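Local coordinates for protein epoxyqueuosine reductase (Streptococcus thermophilus, PDB 5D6S) that belongs to the QueG family of reductases and carries a cobalamin and two iron-sulfur clusters in a single chain, at residues 69-74 / 238-243; 73-76 / 80-83; 120-125 / 189-194; 234-239 / 249-254. All blocks are in the same frame, centred on the assembly; numbering follows the deposited sequence.

Contact 1 of 4, residues 69-74 / 238-243; sequences RTTGFE and LSFQTQ
F240 turns the edge of its ring toward the face of F73. The pair is an offset edge-to-face stack, with ring centroids 5.6 Å apart and planes at 61°. T71 lies over one face of F240, and its methyl CG2 is 3.7 Å from F240 CD1. Q243 adds a fourth side chain, with OE1 4.0 Å from F73 CE2. Its amide is held by both ends: NE2 donates to S239 O at 3.0 Å, and OE1 accepts from W315 NE1.

The loop residues are positioned by E74. T71 N meets the syn lone pair of E74 OE2 at 2.9 Å. T71 OG1 donates to the same OE2 at 2.7 Å, from above the carboxylate plane. The other oxygen, E74 OE1, takes the G72 N-H at 2.8 Å. With OG1 between the backbone N and the carbonyl carbon (chi1 61°), T71 can also accept from F73 N at 2.9 Å, which makes an ST turn. T71, F73 and F240 all line the cobalamin pocket. Polar bonds thus shape the loop from within, while its grip on helix 238-243 is mainly apolar and aromatic. The three donors probably help to keep the buried E74 carboxylate ionised.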
loop_
_atom_site.group_PDB
_atom_site.type_symbol
_atom_site.label_atom_id
_atom_site.label_comp_id
_atom_site.label_asym_id
_atom_site.label_seq_id
_atom_site.Cartn_x
_atom_site.Cartn_y
_atom_site.Cartn_z
ATOM N N ARG A 69 0.668 9.942 -14.771
ATOM C CA ARG A 69 0.746 8.580 -14.264
ATOM C C ARG A 69 1.075 8.558 -12.754
ATOM O O ARG A 69 1.233 7.495 -12.137
ATOM C CB ARG A 69 1.796 7.772 -15.055
ATOM C CG ARG A 69 1.522 7.656 -16.555
ATOM C CD ARG A 69 2.608 6.894 -17.330
ATOM N NE ARG A 69 3.803 6.651 -16.519
ATOM C CZ ARG A 69 4.973 7.280 -16.612
ATOM N NH1 ARG A 69 5.200 8.223 -17.513
ATOM N NH2 ARG A 69 5.934 6.957 -15.777
ATOM N N THR A 70 1.135 9.738 -12.173
ATOM C CA THR A 70 1.430 9.923 -10.764
ATOM C C THR A 70 0.139 9.878 -9.895
ATOM O O THR A 70 -0.933 10.300 -10.335
ATOM C CB THR A 70 2.137 11.269 -10.548
ATOM O OG1 THR A 70 2.284 11.493 -9.147
ATOM C CG2 THR A 70 1.322 12.446 -11.111
ATOM N N THR A 71 0.256 9.384 -8.659
ATOM C CA THR A 71 -0.909 9.251 -7.748
ATOM C C THR A 71 -1.317 10.530 -7.053
ATOM O O THR A 71 -2.487 10.697 -6.713
ATOM C CB THR A 71 -0.674 8.269 -6.582
ATOM O OG1 THR A 71 0.417 8.733 -5.781
ATOM C CG2 THR A 71 -0.375 6.927 -7.093
ATOM N N GLY A 72 -0.344 11.376 -6.753
ATOM C CA GLY A 72 -0.554 12.516 -5.872
ATOM C C GLY A 72 0.020 12.308 -4.489
ATOM O O GLY A 72 0.046 13.230 -3.691
ATOM N N PHE A 73 0.480 11.100 -4.181
ATOM C CA PHE A 73 1.040 10.814 -2.846
ATOM C C PHE A 73 2.517 11.103 -2.817
ATOM O O PHE A 73 3.148 11.067 -1.764
ATOM C CB PHE A 73 0.840 9.348 -2.449
ATOM C CG PHE A 73 -0.585 8.899 -2.431
ATOM C CD1 PHE A 73 -1.627 9.797 -2.355
ATOM C CD2 PHE A 73 -0.885 7.538 -2.465
ATOM C CE1 PHE A 73 -2.941 9.356 -2.325
ATOM C CE2 PHE A 73 -2.193 7.091 -2.424
ATOM C CZ PHE A 73 -3.222 8.007 -2.354
ATOM N N GLU A 74 3.070 11.338 -3.995
ATOM C CA GLU A 74 4.498 11.489 -4.143
ATOM C C GLU A 74 4.880 12.878 -3.689
ATOM O O GLU A 74 4.109 13.833 -3.799
ATOM C CB GLU A 74 4.917 11.320 -5.601
ATOM C CG GLU A 74 4.534 9.988 -6.213
ATOM C CD GLU A 74 3.124 9.956 -6.772
ATOM O OE1 GLU A 74 2.430 11.001 -6.727
ATOM O OE2 GLU A 74 2.700 8.871 -7.219
ATOM N N LEU A 238 -4.390 -0.906 -8.489
ATOM C CA LEU A 238 -5.437 -1.178 -7.526
ATOM C C LEU A 238 -5.024 -0.768 -6.133
ATOM O O LEU A 238 -5.885 -0.488 -5.295
ATOM C CB LEU A 238 -5.789 -2.660 -7.522
ATOM C CG LEU A 238 -6.404 -3.228 -8.807
ATOM C CD1 LEU A 238 -6.755 -4.680 -8.560
ATOM C CD2 LEU A 238 -7.623 -2.458 -9.255
ATOM N N SER A 239 -3.722 -0.755 -5.846
ATOM C CA SER A 239 -3.287 -0.295 -4.516
ATOM C C SER A 239 -3.706 1.151 -4.323
ATOM O O SER A 239 -4.129 1.571 -3.237
ATOM C CB SER A 239 -1.784 -0.418 -4.336
ATOM O OG SER A 239 -1.408 -0.092 -2.997
ATOM N N PHE A 240 -3.610 1.911 -5.411
ATOM C CA PHE A 240 -4.010 3.302 -5.414
ATOM C C PHE A 240 -5.506 3.381 -5.322
ATOM O O PHE A 240 -6.037 4.148 -4.534
ATOM C CB PHE A 240 -3.495 4.015 -6.677
ATOM C CG PHE A 240 -4.024 5.412 -6.846
ATOM C CD1 PHE A 240 -3.790 6.380 -5.878
ATOM C CD2 PHE A 240 -4.802 5.742 -7.930
ATOM C CE1 PHE A 240 -4.293 7.662 -6.028
ATOM C CE2 PHE A 240 -5.337 6.999 -8.054
ATOM C CZ PHE A 240 -5.076 7.965 -7.124
ATOM N N GLN A 241 -6.195 2.588 -6.122
ATOM C CA GLN A 241 -7.642 2.699 -6.193
ATOM C C GLN A 241 -8.270 2.452 -4.825
ATOM O O GLN A 241 -9.209 3.153 -4.425
ATOM C CB GLN A 241 -8.219 1.750 -7.216
ATOM C CG GLN A 241 -8.030 2.191 -8.655
ATOM C CD GLN A 241 -8.583 3.557 -9.006
ATOM O OE1 GLN A 241 -7.918 4.323 -9.654
ATOM N NE2 GLN A 241 -9.813 3.848 -8.617
ATOM N N THR A 242 -7.721 1.522 -4.080
ATOM C CA THR A 242 -8.231 1.256 -2.748
ATOM C C THR A 242 -7.991 2.448 -1.816
ATOM O O THR A 242 -8.684 2.598 -0.827
ATOM C CB THR A 242 -7.640 -0.026 -2.126
ATOM O OG1 THR A 242 -6.212 0.027 -2.160
ATOM C CG2 THR A 242 -8.094 -1.196 -2.896
ATOM N N GLN A 243 -7.038 3.305 -2.150
ATOM C CA GLN A 243 -6.694 4.447 -1.315
ATOM C C GLN A 243 -7.191 5.775 -1.843
ATOM O O GLN A 243 -7.195 6.756 -1.102
ATOM C CB GLN A 243 -5.183 4.551 -1.198
ATOM C CG GLN A 243 -4.582 3.440 -0.387
ATOM C CD GLN A 243 -3.085 3.575 -0.307
ATOM O OE1 GLN A 243 -2.572 4.363 0.484
ATOM N NE2 GLN A 243 -2.372 2.786 -1.106
#

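Contact 2 of 4, residues 73-76 / 80-83; sequences FEHK and ERIY
H75 and R81 meet across a short turn at the cobalamin pocket, where the loop after helix 55-67 leads into helix 78-82. The helix is weakly bonded over residues 80-82. R81 belongs to the pocket and holds the ligand: its NH1 hydrogen-bonds cobalamin O58. Its NH2 hydrogen-bonds A160 O, so two nitrogens of the guanidinium have separate polar partners.

The rest of the R81 side chain runs back beside the loop. Its CD lies 3.7 Å from H75 CB, an ordinary aliphatic contact. NE is 3.7 Å from H75 O, too far to count as a bond. The chain bends at chi2 (105°) and again at chi3. These bends bring the guanidinium alongside the loop backbone, with H75 N over one of its faces. L61 and V162 also touch R81, from helix 55-67 and from a loop.

H75 has CG anti to its backbone N (chi1 -165°), and its ring reaches the E80 side of the turn. E80 CB is 3.7 Å from H75 CE1. The ring and the E80 carboxylate are turned 42° apart. E80 OE2 is 3.3 Å from H75 NE2, but the angle is poor and this is not a hydrogen bond. The nearer approach of OE2 to the ring is doubtful in the model.

The carboxylate of E74 is bonded to T71 and does not reach R81. E74 meets the arginine with its methylenes instead: E74 CB lies 4.0 Å from R81 NH1, obliquely to the guanidinium.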
loop_
_atom_site.group_PDB
_atom_site.type_symbol
_atom_site.label_atom_id
_atom_site.label_comp_id
_atom_site.label_asym_id
_atom_site.label_seq_id
_atom_site.Cartn_x
_atom_site.Cartn_y
_atom_site.Cartn_z
ATOM N N PHE A 73 0.480 11.100 -4.181
ATOM C CA PHE A 73 1.040 10.814 -2.846
ATOM C C PHE A 73 2.517 11.103 -2.817
ATOM O O PHE A 73 3.148 11.067 -1.764
ATOM C CB PHE A 73 0.840 9.348 -2.449
ATOM C CG PHE A 73 -0.585 8.899 -2.431
ATOM C CD1 PHE A 73 -1.627 9.797 -2.355
ATOM C CD2 PHE A 73 -0.885 7.538 -2.465
ATOM C CE1 PHE A 73 -2.941 9.356 -2.325
ATOM C CE2 PHE A 73 -2.193 7.091 -2.424
ATOM C CZ PHE A 73 -3.222 8.007 -2.354
ATOM N N GLU A 74 3.070 11.338 -3.995
ATOM C CA GLU A 74 4.498 11.489 -4.143
ATOM C C GLU A 74 4.880 12.878 -3.689
ATOM O O GLU A 74 4.109 13.833 -3.799
ATOM C CB GLU A 74 4.917 11.320 -5.601
ATOM C CG GLU A 74 4.534 9.988 -6.213
ATOM C CD GLU A 74 3.124 9.956 -6.772
ATOM O OE1 GLU A 74 2.430 11.001 -6.727
ATOM O OE2 GLU A 74 2.700 8.871 -7.219
ATOM N N HIS A 75 6.101 12.983 -3.203
ATOM C CA HIS A 75 6.676 14.274 -2.865
ATOM C C HIS A 75 6.701 15.144 -4.119
ATOM O O HIS A 75 7.046 14.664 -5.176
ATOM C CB HIS A 75 8.075 14.047 -2.319
ATOM C CG HIS A 75 8.633 15.220 -1.622
ATOM N ND1 HIS A 75 9.400 16.153 -2.270
ATOM C CD2 HIS A 75 8.509 15.641 -0.343
ATOM C CE1 HIS A 75 9.735 17.102 -1.421
ATOM N NE2 HIS A 75 9.209 16.812 -0.244
ATOM N N LYS A 76 6.285 16.402 -4.012
ATOM C CA LYS A 76 5.942 17.175 -5.210
ATOM C C LYS A 76 7.161 17.873 -5.835
ATOM O O LYS A 76 7.296 17.952 -7.056
ATOM C CB LYS A 76 4.809 18.167 -4.912
ATOM C CG LYS A 76 3.515 17.454 -4.529
ATOM C CD LYS A 76 2.234 18.117 -5.045
ATOM C CE LYS A 76 1.231 17.090 -5.573
ATOM N NZ LYS A 76 0.918 15.982 -4.624
ATOM N N GLU A 80 14.040 18.216 -4.671
ATOM C CA GLU A 80 14.238 17.621 -3.324
ATOM C C GLU A 80 14.306 16.075 -3.374
ATOM O O GLU A 80 14.782 15.408 -2.443
ATOM C CB GLU A 80 13.143 18.084 -2.340
ATOM C CG GLU A 80 13.439 19.437 -1.710
ATOM C CD GLU A 80 12.313 20.028 -0.869
ATOM O OE1 GLU A 80 12.475 21.198 -0.457
ATOM O OE2 GLU A 80 11.275 19.371 -0.623
ATOM N N ARG A 81 13.816 15.536 -4.481
ATOM C CA ARG A 81 13.722 14.112 -4.686
ATOM C C ARG A 81 15.035 13.455 -5.130
ATOM O O ARG A 81 15.317 12.302 -4.779
ATOM C CB ARG A 81 12.673 13.868 -5.750
ATOM C CG ARG A 81 11.849 12.651 -5.470
ATOM C CD ARG A 81 10.466 12.983 -4.968
ATOM N NE ARG A 81 9.584 12.012 -5.581
ATOM C CZ ARG A 81 9.422 10.750 -5.194
ATOM N NH1 ARG A 81 8.620 9.971 -5.897
ATOM N NH2 ARG A 81 10.009 10.266 -4.112
ATOM N N ILE A 82 15.828 14.201 -5.895
ATOM C CA ILE A 82 17.074 13.703 -6.502
ATOM C C ILE A 82 18.366 14.260 -5.867
ATOM O O ILE A 82 19.423 13.649 -6.003
ATOM C CB ILE A 82 17.138 13.991 -8.017
ATOM C CG1 ILE A 82 16.390 15.263 -8.363
ATOM C CG2 ILE A 82 16.540 12.842 -8.809
ATOM C CD1 ILE A 82 16.820 15.853 -9.676
ATOM N N TYR A 83 18.281 15.391 -5.171
ATOM C CA TYR A 83 19.455 16.031 -4.577
ATOM C C TYR A 83 19.429 15.926 -3.057
ATOM O O TYR A 83 18.903 16.825 -2.379
ATOM C CB TYR A 83 19.531 17.520 -4.999
ATOM C CG TYR A 83 19.594 17.753 -6.502
ATOM C CD1 TYR A 83 20.498 17.047 -7.298
ATOM C CD2 TYR A 83 18.762 18.682 -7.122
ATOM C CE1 TYR A 83 20.565 17.241 -8.673
ATOM C CE2 TYR A 83 18.816 18.883 -8.494
ATOM C CZ TYR A 83 19.724 18.161 -9.271
ATOM O OH TYR A 83 19.770 18.339 -10.639
#

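Contact 3 of 4, residues 120-125 / 189-194; sequences TPNSWG and YMYLGE
N122 points its amide oxygen at the edge of the Y191 ring. OD1 lies near the ring plane, 3.4 Å from Y191 CE1 and 3.6 Å from Y191 CD1. The amide and the ring are turned 52° against each other, so the two groups are not stacked. An amide oxygen beside aromatic C-H groups is probably a mildly favourable electrostatic match. N122 reaches this edge because CG is anti to the backbone N (chi1 -164°). The Y191 ring extends from its strand toward the loop, and its OH comes 3.6 Å from N122 O.

Y191 sits on strand 190-197, an inner strand of the four-stranded antiparallel sheet. Its ring also stacks with Y101 and Y128, so the aromatic group is held by more than N122. The same strand binds cobalamin through its backbone: M190 O and L192 O each accept from a nitrogen of the ligand. N122 is a pocket residue too.

The loop side is a tight turn. T120 OG1 accepts from N122 N at 3.1 Å, which makes an ST turn, and is also bonded to D264 OD1. The short 3-10 segment is tied by S123 N to T120 O at 2.9 Å and by W124 N to P121 O at 3.0 Å. P121 CA lies over the centre of one face of the W124 indole, whose NE1 is hydrogen-bonded to I119 O.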
loop_
_atom_site.group_PDB
_atom_site.type_symbol
_atom_site.label_atom_id
_atom_site.label_comp_id
_atom_site.label_asym_id
_atom_site.label_seq_id
_atom_site.Cartn_x
_atom_site.Cartn_y
_atom_site.Cartn_z
ATOM N N THR A 120 -3.903 -6.072 2.449
ATOM C CA THR A 120 -2.475 -6.362 2.156
ATOM C C THR A 120 -1.590 -6.614 3.374
ATOM O O THR A 120 -1.715 -5.924 4.386
ATOM C CB THR A 120 -1.800 -5.240 1.332
ATOM O OG1 THR A 120 -0.406 -5.533 1.193
ATOM C CG2 THR A 120 -1.921 -3.907 2.004
ATOM N N PRO A 121 -0.690 -7.607 3.284
ATOM C CA PRO A 121 0.224 -7.892 4.403
ATOM C C PRO A 121 1.132 -6.711 4.728
ATOM O O PRO A 121 1.631 -6.627 5.851
ATOM C CB PRO A 121 1.061 -9.081 3.916
ATOM C CG PRO A 121 0.578 -9.457 2.549
ATOM C CD PRO A 121 -0.412 -8.433 2.086
ATOM N N ASN A 122 1.330 -5.816 3.742
ATOM C CA ASN A 122 2.020 -4.528 3.942
ATOM C C ASN A 122 1.428 -3.696 5.078
ATOM O O ASN A 122 2.056 -2.754 5.570
ATOM C CB ASN A 122 1.984 -3.707 2.642
ATOM C CG ASN A 122 2.989 -2.553 2.635
ATOM O OD1 ASN A 122 4.168 -2.733 2.928
ATOM N ND2 ASN A 122 2.530 -1.364 2.291
ATOM N N SER A 123 0.189 -4.021 5.453
ATOM C CA SER A 123 -0.519 -3.309 6.488
ATOM C C SER A 123 -0.984 -4.232 7.613
ATOM O O SER A 123 -1.959 -3.906 8.299
ATOM C CB SER A 123 -1.718 -2.583 5.887
ATOM O OG SER A 123 -2.300 -1.699 6.825
ATOM N N TRP A 124 -0.305 -5.372 7.813
ATOM C CA TRP A 124 -0.600 -6.232 8.983
ATOM C C TRP A 124 0.201 -5.750 10.140
ATOM O O TRP A 124 1.331 -5.333 9.981
ATOM C CB TRP A 124 -0.298 -7.693 8.742
ATOM C CG TRP A 124 -1.134 -8.342 7.689
ATOM C CD1 TRP A 124 -2.284 -7.860 7.135
ATOM C CD2 TRP A 124 -0.897 -9.618 7.081
ATOM N NE1 TRP A 124 -2.769 -8.741 6.197
ATOM C CE2 TRP A 124 -1.931 -9.827 6.133
ATOM C CE3 TRP A 124 0.097 -10.589 7.223
ATOM C CZ2 TRP A 124 -1.998 -10.976 5.332
ATOM C CZ3 TRP A 124 0.036 -11.728 6.419
ATOM C CH2 TRP A 124 -1.014 -11.915 5.496
ATOM N N GLY A 125 -0.406 -5.738 11.317
ATOM C CA GLY A 125 0.284 -5.281 12.518
ATOM C C GLY A 125 0.670 -3.829 12.456
ATOM O O GLY A 125 0.253 -3.109 11.545
ATOM N N TYR A 189 8.995 -8.623 0.092
ATOM C CA TYR A 189 8.276 -8.391 1.360
ATOM C C TYR A 189 9.151 -7.750 2.422
ATOM O O TYR A 189 9.325 -8.281 3.524
ATOM C CB TYR A 189 7.542 -9.665 1.850
ATOM C CG TYR A 189 6.557 -10.201 0.799
ATOM C CD1 TYR A 189 5.507 -9.401 0.307
ATOM C CD2 TYR A 189 6.702 -11.473 0.265
ATOM C CE1 TYR A 189 4.627 -9.873 -0.654
ATOM C CE2 TYR A 189 5.823 -11.947 -0.690
ATOM C CZ TYR A 189 4.787 -11.146 -1.153
ATOM O OH TYR A 189 3.915 -11.656 -2.102
ATOM N N MET A 190 9.635 -6.554 2.070
ATOM C CA MET A 190 10.393 -5.665 2.972
ATOM C C MET A 190 9.870 -4.219 2.989
ATOM O O MET A 190 9.554 -3.645 1.931
ATOM C CB MET A 190 11.861 -5.571 2.544
ATOM C CG MET A 190 12.584 -6.892 2.306
ATOM S SD MET A 190 14.194 -6.603 1.553
ATOM C CE MET A 190 13.765 -6.149 -0.140
ATOM N N TYR A 191 9.798 -3.643 4.198
ATOM C CA TYR A 191 9.634 -2.198 4.387
ATOM C C TYR A 191 10.989 -1.529 4.224
ATOM O O TYR A 191 12.001 -2.080 4.632
ATOM C CB TYR A 191 9.143 -1.872 5.800
ATOM C CG TYR A 191 7.896 -2.616 6.263
ATOM C CD1 TYR A 191 6.751 -2.684 5.473
ATOM C CD2 TYR A 191 7.855 -3.230 7.522
ATOM C CE1 TYR A 191 5.611 -3.348 5.915
ATOM C CE2 TYR A 191 6.709 -3.877 7.971
ATOM C CZ TYR A 191 5.590 -3.938 7.166
ATOM O OH TYR A 191 4.455 -4.588 7.611
ATOM N N LEU A 192 11.014 -0.346 3.631
ATOM C CA LEU A 192 12.261 0.387 3.406
ATOM C C LEU A 192 12.338 1.705 4.178
ATOM O O LEU A 192 11.332 2.342 4.447
ATOM C CB LEU A 192 12.468 0.694 1.915
ATOM C CG LEU A 192 12.562 -0.514 0.977
ATOM C CD1 LEU A 192 12.926 -0.082 -0.444
ATOM C CD2 LEU A 192 13.554 -1.536 1.507
ATOM N N GLY A 193 13.562 2.079 4.520
ATOM C CA GLY A 193 13.871 3.360 5.138
ATOM C C GLY A 193 15.259 3.863 4.747
ATOM O O GLY A 193 16.043 3.138 4.136
ATOM N N GLU A 194 15.551 5.105 5.111
ATOM C CA GLU A 194 16.849 5.738 4.855
ATOM C C GLU A 194 17.257 6.618 6.013
ATOM O O GLU A 194 16.432 7.309 6.601
ATOM C CB GLU A 194 16.814 6.675 3.657
ATOM C CG GLU A 194 16.392 6.045 2.364
ATOM C CD GLU A 194 14.931 6.226 2.102
ATOM O OE1 GLU A 194 14.246 5.189 1.999
ATOM O OE2 GLU A 194 14.479 7.398 2.027
#

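Contact 4 of 4, residues 234-239 / 249-254; sequences ARRCLS and DMEFRK. With SF4 (iron/sulfur cluster), chain G.
R236 grips E251 end-on with two nitrogens, one to each carboxylate oxygen. NH1 donates to OE1 of E251 at 3.1 Å in a nearly straight bond (176°). NH2 donates to OE2 of E251 at 2.7 Å (160°). Both oxygens lie close to the guanidinium plane and are met on their syn sides. The match is not flat: the two groups are turned 36° apart. E251 OE2 has a second cation, K255 NZ, so its charge is shared between two bases.

Next to this salt bridge, F252 CE1 lies over one face of the R236 guanidinium. F252 CZ is 3.8 Å from R236 NH1. The inner layer is apolar, with L238 CD2 3.8 Å from F252 CD1.

Backbone groups at the two helix starts are also satisfied. D249 OD2 takes the E251 N-H at 3.0 Å and so N-caps the weakly bonded helix 250-255. On the other segment, C237 N donates to A234 O, and R236 O is bonded to T223 OG1. C237 itself is the N-cap of helix 238-243. Its SG accepts a weak bond from S239 N at 3.4 Å. That same sulfur binds an iron of the cluster, FE1, at 2.1 Å, and L238 N lies 3.3 Å from the cluster's S3. C221, C225, C263 and C266 also line this cluster's pocket. A cysteine ligand at a helix start, in a cysteine-rich site of this kind, fits the double 4Fe-4S cluster binding domain, probably related to bacterial ferredoxins.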
loop_
_atom_site.group_PDB
_atom_site.type_symbol
_atom_site.label_atom_id
_atom_site.label_comp_id
_atom_site.label_asym_id
_atom_site.label_seq_id
_atom_site.Cartn_x
_atom_site.Cartn_y
_atom_site.Cartn_z
ATOM N N ALA A 234 0.219 4.720 -12.303
ATOM C CA ALA A 234 -0.168 4.427 -10.913
ATOM C C ALA A 234 -1.647 4.685 -10.643
ATOM O O ALA A 234 -2.274 4.092 -9.771
ATOM C CB ALA A 234 0.688 5.252 -9.969
ATOM N N ARG A 235 -2.137 5.685 -11.342
ATOM C CA ARG A 235 -3.514 5.958 -11.552
ATOM C C ARG A 235 -4.353 4.682 -11.775
ATOM O O ARG A 235 -5.526 4.676 -11.417
ATOM C CB ARG A 235 -3.558 6.807 -12.811
ATOM C CG ARG A 235 -4.260 8.145 -12.766
ATOM C CD ARG A 235 -3.654 9.150 -11.814
ATOM N NE ARG A 235 -4.809 9.749 -11.157
ATOM C CZ ARG A 235 -4.829 10.341 -9.967
ATOM N NH1 ARG A 235 -3.738 10.503 -9.245
ATOM N NH2 ARG A 235 -5.979 10.769 -9.509
ATOM N N ARG A 236 -3.776 3.624 -12.356
ATOM C CA ARG A 236 -4.493 2.335 -12.560
ATOM C C ARG A 236 -4.010 1.204 -11.647
ATOM O O ARG A 236 -4.432 0.075 -11.778
ATOM C CB ARG A 236 -4.410 1.872 -14.007
ATOM C CG ARG A 236 -4.992 2.868 -15.000
ATOM C CD ARG A 236 -4.897 2.428 -16.466
ATOM N NE ARG A 236 -5.237 1.010 -16.613
ATOM C CZ ARG A 236 -6.474 0.526 -16.633
ATOM N NH1 ARG A 236 -7.549 1.341 -16.556
ATOM N NH2 ARG A 236 -6.648 -0.775 -16.735
ATOM N N CYS A 237 -3.123 1.495 -10.718
ATOM C CA CYS A 237 -2.807 0.499 -9.703
ATOM C C CYS A 237 -4.017 0.332 -8.764
ATOM O O CYS A 237 -4.583 1.312 -8.289
ATOM C CB CYS A 237 -1.574 0.870 -8.859
ATOM S SG CYS A 237 -1.000 -0.560 -7.888
ATOM N N LEU A 238 -4.390 -0.906 -8.489
ATOM C CA LEU A 238 -5.437 -1.178 -7.526
ATOM C C LEU A 238 -5.024 -0.768 -6.133
ATOM O O LEU A 238 -5.885 -0.488 -5.295
ATOM C CB LEU A 238 -5.789 -2.660 -7.522
ATOM C CG LEU A 238 -6.404 -3.228 -8.807
ATOM C CD1 LEU A 238 -6.755 -4.680 -8.560
ATOM C CD2 LEU A 238 -7.623 -2.458 -9.255
ATOM N N SER A 239 -3.722 -0.755 -5.846
ATOM C CA SER A 239 -3.287 -0.295 -4.516
ATOM C C SER A 239 -3.706 1.151 -4.323
ATOM O O SER A 239 -4.129 1.571 -3.237
ATOM C CB SER A 239 -1.784 -0.418 -4.336
ATOM O OG SER A 239 -1.408 -0.092 -2.997
ATOM N N ASP A 249 -13.918 4.051 -9.981
ATOM C CA ASP A 249 -14.469 3.772 -11.319
ATOM C C ASP A 249 -14.905 2.319 -11.439
ATOM O O ASP A 249 -14.286 1.427 -10.839
ATOM C CB ASP A 249 -13.451 4.072 -12.424
ATOM C CG ASP A 249 -14.014 3.824 -13.825
ATOM O OD1 ASP A 249 -14.755 4.698 -14.316
ATOM O OD2 ASP A 249 -13.719 2.753 -14.439
ATOM N N MET A 250 -15.939 2.102 -12.246
ATOM C CA MET A 250 -16.512 0.779 -12.492
ATOM C C MET A 250 -15.497 -0.313 -12.768
ATOM O O MET A 250 -15.649 -1.448 -12.313
ATOM C CB MET A 250 -17.487 0.848 -13.678
ATOM C CG MET A 250 -18.441 -0.342 -13.754
ATOM S SD MET A 250 -19.597 -0.384 -12.380
ATOM C CE MET A 250 -20.647 1.022 -12.666
ATOM N N GLU A 251 -14.476 0.002 -13.543
ATOM C CA GLU A 251 -13.535 -1.033 -13.944
ATOM C C GLU A 251 -12.887 -1.731 -12.751
ATOM O O GLU A 251 -12.685 -2.953 -12.769
ATOM C CB GLU A 251 -12.443 -0.448 -14.826
ATOM C CG GLU A 251 -11.436 -1.475 -15.335
ATOM C CD GLU A 251 -10.296 -0.859 -16.128
ATOM O OE1 GLU A 251 -10.445 0.291 -16.629
ATOM O OE2 GLU A 251 -9.243 -1.533 -16.248
ATOM N N PHE A 252 -12.506 -0.951 -11.747
ATOM C CA PHE A 252 -11.669 -1.489 -10.667
ATOM C C PHE A 252 -12.445 -2.189 -9.571
ATOM O O PHE A 252 -11.862 -2.934 -8.809
ATOM C CB PHE A 252 -10.801 -0.397 -10.054
ATOM C CG PHE A 252 -10.086 0.413 -11.061
ATOM C CD1 PHE A 252 -9.155 -0.170 -11.883
ATOM C CD2 PHE A 252 -10.346 1.756 -11.200
ATOM C CE1 PHE A 252 -8.480 0.570 -12.835
ATOM C CE2 PHE A 252 -9.680 2.511 -12.147
ATOM C CZ PHE A 252 -8.743 1.909 -12.971
ATOM N N ARG A 253 -13.752 -1.955 -9.504
ATOM C CA ARG A 253 -14.591 -2.521 -8.462
ATOM C C ARG A 253 -14.529 -4.049 -8.483
ATOM O O ARG A 253 -14.177 -4.694 -7.470
ATOM C CB ARG A 253 -16.027 -2.056 -8.632
ATOM C CG ARG A 253 -16.194 -0.538 -8.513
ATOM C CD ARG A 253 -17.632 -0.080 -8.677
ATOM N NE ARG A 253 -17.737 1.359 -8.862
ATOM C CZ ARG A 253 -18.869 1.999 -9.124
ATOM N NH1 ARG A 253 -20.015 1.367 -9.211
ATOM N NH2 ARG A 253 -18.861 3.289 -9.284
ATOM N N LYS A 254 -14.857 -4.623 -9.637
ATOM C CA LYS A 254 -14.842 -6.074 -9.799
ATOM C C LYS A 254 -13.438 -6.635 -9.483
ATOM O O LYS A 254 -13.286 -7.689 -8.868
ATOM C CB LYS A 254 -15.255 -6.411 -11.215
ATOM C CG LYS A 254 -15.804 -7.801 -11.391
ATOM C CD LYS A 254 -16.127 -8.046 -12.862
ATOM C CE LYS A 254 -16.342 -9.528 -13.158
ATOM N NZ LYS A 254 -16.578 -9.769 -14.610
HETATM FE FE1 SF4 G . -0.705 -2.472 -8.761
HETATM FE FE2 SF4 G . -1.709 -4.819 -8.399
HETATM FE FE3 SF4 G . 0.858 -4.540 -8.767
HETATM FE FE4 SF4 G . -0.757 -4.194 -10.734
HETATM S S1 SF4 G . -0.435 -5.947 -9.655
HETATM S S2 SF4 G . 0.817 -2.959 -10.143
HETATM S S3 SF4 G . -2.424 -3.348 -9.665
HETATM S S4 SF4 G . -0.300 -3.800 -7.169
#

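Contacts 1 and 3 are buried and lie nearer the centre of the chain. Contacts 2 and 4 are partly buried and farther out. Contact 3 joins a loop to the sheet and shares no element with the others; its centre is about 17 Å from that of contact 1. Contacts 1 and 2 share the loop residues F73 and E74. Contacts 1 and 4 share helix 238-243 and are bonded directly, with R69 O 3.0 Å from A234 N. The chemistry follows the place: aromatic packing in contact 1, an oxygen at a ring edge in contact 3, aliphatic arginine contacts in contact 2, and a salt bridge and a cluster-binding cysteine in contact 4. All four include cobalamin-pocket residues.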